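Local coordinates for hypothetical protein, similar to alpha-acetolactate decarboxylase (Staphylococcus aureus subsp. aureus, PDB 1XV2), which probably catalyses the decarboxylation of alpha-acetolactate to acetoin, as a zinc-binding member of the alpha-acetolactate decarboxylase family, at residues T16-G24 with Q132-I140. Sequence-based numbering, arbitrary orientation.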
ATOM      1  N   THR A  16      -3.569  -6.228  -9.266  1.00 13.53           N
ATOM      2  CA  THR A  16      -4.591  -7.267  -9.228  1.00 14.80           C
ATOM      3  C   THR A  16      -5.552  -7.106 -10.407  1.00 15.74           C
ATOM      4  O   THR A  16      -6.086  -8.090 -10.920  1.00 16.04           O
ATOM      5  CB  THR A  16      -5.385  -7.223  -7.896  1.00 14.54           C
ATOM      6  OG1 THR A  16      -4.511  -7.555  -6.808  1.00 15.41           O
ATOM      7  CG2 THR A  16      -6.543  -8.211  -7.926  1.00 14.65           C
ATOM      8  N   LEU A  17      -5.778  -5.866 -10.830  1.00 15.87           N
ATOM      9  CA  LEU A  17      -6.650  -5.623 -11.973  1.00 17.14           C
ATOM     10  C   LEU A  17      -5.931  -6.224 -13.182  1.00 17.16           C
ATOM     11  O   LEU A  17      -6.518  -6.987 -13.947  1.00 18.09           O
ATOM     12  CB  LEU A  17      -6.863  -4.119 -12.191  1.00 14.95           C
ATOM     13  CG  LEU A  17      -7.932  -3.731 -13.223  1.00 15.29           C
ATOM     14  CD1 LEU A  17      -9.311  -3.929 -12.611  1.00 12.89           C
ATOM     15  CD2 LEU A  17      -7.751  -2.276 -13.654  1.00 15.34           C
HETATM   16  N   MSE A  18      -4.650  -5.884 -13.333  1.00 18.15           N
HETATM   17  CA  MSE A  18      -3.831  -6.383 -14.439  1.00 19.67           C
HETATM   18  C   MSE A  18      -3.821  -7.908 -14.472  1.00 19.72           C
HETATM   19  O   MSE A  18      -3.704  -8.517 -15.535  1.00 18.16           O
HETATM   20  CB  MSE A  18      -2.386  -5.888 -14.305  1.00 22.50           C
HETATM   21  CG  MSE A  18      -2.187  -4.392 -14.471  1.00 26.12           C
HETATM   22 SE   MSE A  18      -2.553  -3.747 -16.259  1.00 32.64          SE
HETATM   23  CE  MSE A  18      -1.010  -4.441 -17.165  1.00 30.40           C
ATOM     24  N   ALA A  19      -3.942  -8.516 -13.295  1.00 20.36           N
ATOM     25  CA  ALA A  19      -3.936  -9.968 -13.168  1.00 21.34           C
ATOM     26  C   ALA A  19      -5.185 -10.631 -13.741  1.00 21.72           C
ATOM     27  O   ALA A  19      -5.214 -11.848 -13.919  1.00 22.03           O
ATOM     28  CB  ALA A  19      -3.768 -10.357 -11.705  1.00 22.34           C
ATOM     29  N   GLY A  20      -6.223  -9.844 -14.013  1.00 21.36           N
ATOM     30  CA  GLY A  20      -7.429 -10.421 -14.579  1.00 21.40           C
ATOM     31  C   GLY A  20      -8.677 -10.390 -13.718  1.00 22.53           C
ATOM     32  O   GLY A  20      -9.718 -10.903 -14.128  1.00 23.57           O
ATOM     33  N   LEU A  21      -8.591  -9.803 -12.529  1.00 21.84           N
ATOM     34  CA  LEU A  21      -9.758  -9.723 -11.658  1.00 21.46           C
ATOM     35  C   LEU A  21     -10.510  -8.439 -11.980  1.00 20.51           C
ATOM     36  O   LEU A  21     -10.310  -7.403 -11.349  1.00 20.21           O
ATOM     37  CB  LEU A  21      -9.333  -9.755 -10.185  1.00 21.32           C
ATOM     38  CG  LEU A  21      -8.882 -11.133  -9.689  1.00 21.26           C
ATOM     39  CD1 LEU A  21      -7.595 -11.538 -10.375  1.00 22.25           C
ATOM     40  CD2 LEU A  21      -8.683 -11.094  -8.185  1.00 25.01           C
ATOM     41  N   LEU A  22     -11.392  -8.526 -12.970  1.00 20.23           N
ATOM     42  CA  LEU A  22     -12.144  -7.369 -13.426  1.00 19.33           C
ATOM     43  C   LEU A  22     -13.565  -7.226 -12.884  1.00 18.41           C
ATOM     44  O   LEU A  22     -14.295  -6.332 -13.307  1.00 17.86           O
ATOM     45  CB  LEU A  22     -12.169  -7.368 -14.955  1.00 18.92           C
ATOM     46  CG  LEU A  22     -10.827  -7.717 -15.614  1.00 19.42           C
ATOM     47  CD1 LEU A  22     -10.946  -7.582 -17.126  1.00 18.91           C
ATOM     48  CD2 LEU A  22      -9.728  -6.802 -15.076  1.00 19.76           C
ATOM     49  N   GLU A  23     -13.963  -8.092 -11.957  1.00 17.17           N
ATOM     50  CA  GLU A  23     -15.306  -7.998 -11.386  1.00 17.81           C
ATOM     51  C   GLU A  23     -15.522  -6.675 -10.651  1.00 18.10           C
ATOM     52  O   GLU A  23     -14.638  -6.198  -9.943  1.00 18.35           O
ATOM     53  CB  GLU A  23     -15.561  -9.160 -10.418  1.00 18.49           C
ATOM     54  CG  GLU A  23     -15.972 -10.460 -11.092  1.00 22.09           C
ATOM     55  CD  GLU A  23     -16.283 -11.566 -10.096  1.00 24.42           C
ATOM     56  OE1 GLU A  23     -16.943 -11.285  -9.073  1.00 27.14           O
ATOM     57  OE2 GLU A  23     -15.880 -12.719 -10.344  1.00 27.04           O
ATOM     58  N   GLY A  24     -16.696  -6.076 -10.828  1.00 17.29           N
ATOM     59  CA  GLY A  24     -16.994  -4.832 -10.139  1.00 16.80           C
ATOM     60  C   GLY A  24     -17.183  -5.181  -8.677  1.00 17.47           C
ATOM     61  O   GLY A  24     -17.998  -6.043  -8.352  1.00 18.58           O
ATOM     62  N   GLN A 132     -14.259  -6.186 -21.198  1.00 26.32           N
ATOM     63  CA  GLN A 132     -14.102  -7.634 -21.312  1.00 26.00           C
ATOM     64  C   GLN A 132     -15.357  -8.270 -20.728  1.00 25.32           C
ATOM     65  O   GLN A 132     -16.030  -7.668 -19.897  1.00 25.13           O
ATOM     66  CB  GLN A 132     -12.899  -8.123 -20.498  1.00 24.36           C
ATOM     67  CG  GLN A 132     -11.617  -8.346 -21.283  1.00 23.43           C
ATOM     68  CD  GLN A 132     -10.564  -9.060 -20.452  1.00 23.03           C
ATOM     69  OE1 GLN A 132     -10.826 -10.122 -19.881  1.00 20.79           O
ATOM     70  NE2 GLN A 132      -9.368  -8.484 -20.381  1.00 19.42           N
ATOM     71  N   GLN A 133     -15.668  -9.481 -21.171  1.00 26.24           N
ATOM     72  CA  GLN A 133     -16.816 -10.214 -20.656  1.00 27.47           C
ATOM     73  C   GLN A 133     -16.250 -11.450 -19.971  1.00 27.99           C
ATOM     74  O   GLN A 133     -15.307 -12.065 -20.473  1.00 27.58           O
ATOM     75  CB  GLN A 133     -17.750 -10.635 -21.794  1.00 28.33           C
ATOM     76  CG  GLN A 133     -18.358  -9.479 -22.575  1.00 29.26           C
ATOM     77  CD  GLN A 133     -19.134  -8.524 -21.691  1.00 30.01           C
ATOM     78  OE1 GLN A 133     -19.997  -8.938 -20.915  1.00 30.21           O
ATOM     79  NE2 GLN A 133     -18.834  -7.234 -21.809  1.00 30.37           N
ATOM     80  N   PRO A 134     -16.804 -11.827 -18.808  1.00 29.37           N
ATOM     81  CA  PRO A 134     -16.313 -13.007 -18.087  1.00 30.98           C
ATOM     82  C   PRO A 134     -16.547 -14.299 -18.868  1.00 32.36           C
ATOM     83  O   PRO A 134     -17.521 -14.415 -19.611  1.00 33.26           O
ATOM     84  CB  PRO A 134     -17.095 -12.959 -16.775  1.00 30.36           C
ATOM     85  CG  PRO A 134     -18.381 -12.320 -17.173  1.00 29.15           C
ATOM     86  CD  PRO A 134     -17.929 -11.205 -18.089  1.00 29.44           C
ATOM     87  N   PRO A 135     -15.644 -15.285 -18.723  1.00 33.29           N
ATOM     88  CA  PRO A 135     -14.432 -15.290 -17.895  1.00 32.73           C
ATOM     89  C   PRO A 135     -13.400 -14.266 -18.361  1.00 31.64           C
ATOM     90  O   PRO A 135     -13.169 -14.105 -19.561  1.00 33.19           O
ATOM     91  CB  PRO A 135     -13.931 -16.722 -18.040  1.00 34.18           C
ATOM     92  CG  PRO A 135     -14.311 -17.048 -19.448  1.00 35.00           C
ATOM     93  CD  PRO A 135     -15.732 -16.525 -19.515  1.00 34.99           C
ATOM     94  N   TYR A 136     -12.773 -13.587 -17.405  1.00 29.33           N
ATOM     95  CA  TYR A 136     -11.781 -12.560 -17.707  1.00 26.29           C
ATOM     96  C   TYR A 136     -10.373 -13.089 -17.969  1.00 26.02           C
ATOM     97  O   TYR A 136     -10.043 -14.222 -17.624  1.00 27.45           O
ATOM     98  CB  TYR A 136     -11.725 -11.552 -16.560  1.00 22.68           C
ATOM     99  CG  TYR A 136     -13.031 -10.846 -16.306  1.00 21.53           C
ATOM    100  CD1 TYR A 136     -13.623 -10.054 -17.293  1.00 20.75           C
ATOM    101  CD2 TYR A 136     -13.675 -10.955 -15.073  1.00 20.14           C
ATOM    102  CE1 TYR A 136     -14.826  -9.386 -17.056  1.00 21.29           C
ATOM    103  CE2 TYR A 136     -14.875 -10.291 -14.826  1.00 21.11           C
ATOM    104  CZ  TYR A 136     -15.443  -9.509 -15.819  1.00 20.46           C
ATOM    105  OH  TYR A 136     -16.620  -8.847 -15.573  1.00 22.17           O
ATOM    106  N   THR A 137      -9.552 -12.249 -18.594  1.00 24.76           N
ATOM    107  CA  THR A 137      -8.162 -12.578 -18.894  1.00 24.80           C
ATOM    108  C   THR A 137      -7.322 -11.427 -18.355  1.00 24.30           C
ATOM    109  O   THR A 137      -7.865 -10.466 -17.803  1.00 24.73           O
ATOM    110  CB  THR A 137      -7.899 -12.678 -20.409  1.00 25.70           C
ATOM    111  OG1 THR A 137      -8.105 -11.394 -21.013  1.00 27.52           O
ATOM    112  CG2 THR A 137      -8.831 -13.696 -21.053  1.00 28.17           C
ATOM    113  N   ARG A 138      -6.007 -11.515 -18.516  1.00 22.48           N
ATOM    114  CA  ARG A 138      -5.126 -10.453 -18.044  1.00 23.18           C
ATOM    115  C   ARG A 138      -5.465  -9.174 -18.808  1.00 21.80           C
ATOM    116  O   ARG A 138      -5.657  -9.195 -20.023  1.00 21.58           O
ATOM    117  CB  ARG A 138      -3.663 -10.850 -18.254  1.00 23.02           C
ATOM    118  CG  ARG A 138      -3.280 -12.141 -17.537  1.00 25.58           C
ATOM    119  CD  ARG A 138      -1.788 -12.410 -17.629  1.00 28.13           C
ATOM    120  NE  ARG A 138      -1.014 -11.435 -16.867  1.00 29.27           N
ATOM    121  CZ  ARG A 138      -0.972 -11.385 -15.539  1.00 29.73           C
ATOM    122  NH1 ARG A 138      -1.656 -12.258 -14.812  1.00 29.80           N
ATOM    123  NH2 ARG A 138      -0.247 -10.455 -14.936  1.00 30.67           N
ATOM    124  N   LEU A 139      -5.541  -8.064 -18.085  1.00 21.57           N
ATOM    125  CA  LEU A 139      -5.901  -6.776 -18.671  1.00 21.80           C
ATOM    126  C   LEU A 139      -5.021  -6.316 -19.834  1.00 23.05           C
ATOM    127  O   LEU A 139      -5.434  -5.476 -20.639  1.00 21.67           O
ATOM    128  CB  LEU A 139      -5.917  -5.705 -17.580  1.00 20.34           C
ATOM    129  CG  LEU A 139      -6.582  -4.381 -17.952  1.00 21.03           C
ATOM    130  CD1 LEU A 139      -7.993  -4.643 -18.460  1.00 19.52           C
ATOM    131  CD2 LEU A 139      -6.612  -3.465 -16.743  1.00 19.85           C
ATOM    132  N   ILE A 140      -3.814  -6.864 -19.927  1.00 23.97           N
ATOM    133  CA  ILE A 140      -2.898  -6.489 -20.998  1.00 25.99           C
ATOM    134  C   ILE A 140      -3.509  -6.799 -22.364  1.00 27.53           C
ATOM    135  O   ILE A 140      -3.207  -6.134 -23.360  1.00 27.11           O
ATOM    136  CB  ILE A 140      -1.546  -7.234 -20.864  1.00 26.17           C
ATOM    137  CG1 ILE A 140      -0.562  -6.735 -21.923  1.00 26.82           C
ATOM    138  CG2 ILE A 140      -1.757  -8.736 -20.998  1.00 25.77           C
ATOM    139  CD1 ILE A 140      -0.241  -5.256 -21.815  1.00 27.17           C
TER
HETATM  140  O   HOH W   1      -2.215  -7.748 -17.794  1.00 15.85           O
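L22 is the main bump of 16-24, and the loop 132-140 curls round it. Its CB sits squarely over the Y136 ring, 3.7 Å from the centroid and 4° off the normal, a CH-pi contact; P134 CB of the same loop lies toward the rim of the opposite face. With CG of L22 anti to its carbonyl carbon (chi1 -43°), the branch leans over the CG and CD1 side of the ring, and L22 CD1 fills the corner where Y136 CD1 (3.6 Å) and the flat amide of Q132 meet. One end of that amide is held within the loop, T137 N donating to Q132 OE1 over 2.8 Å, in the carbonyl plane and on a lone pair, and NE2 reaches S142 in helix 140-143. E23 CG borders the ring at its edge, while the E23 carboxylate turns off to T218 and N216.

Helix 14-18 runs out into a Schellman motif at G20, whose positive phi turns the chain; without a side chain, G20 lets the loop pass close, its CA 3.3 Å from T137 O. The contact thus joins the end of helix 14-18 to the approach to helix 140-143, with the L17 side chain about 8 Å from the bound zinc ion.

At this end L139 supplies the second bump. Its CD2 meets L17 CD2 at 3.5 Å, and its side chain lies across that of M18 at about a right angle, with SE against CB and CD2. M18 O takes L139 N from above the carbonyl plane (3.2 Å, N-H...O 144°) and also a water that bridges to I140 N. The same oxygen lies over one face of the R138 guanidinium, whose chain bends at chi3 to lay NH1 against A19 CA; NH1 also hydrogen-bonds D225 O, and NH2 forms a salt bridge with E232 in helix 229-236.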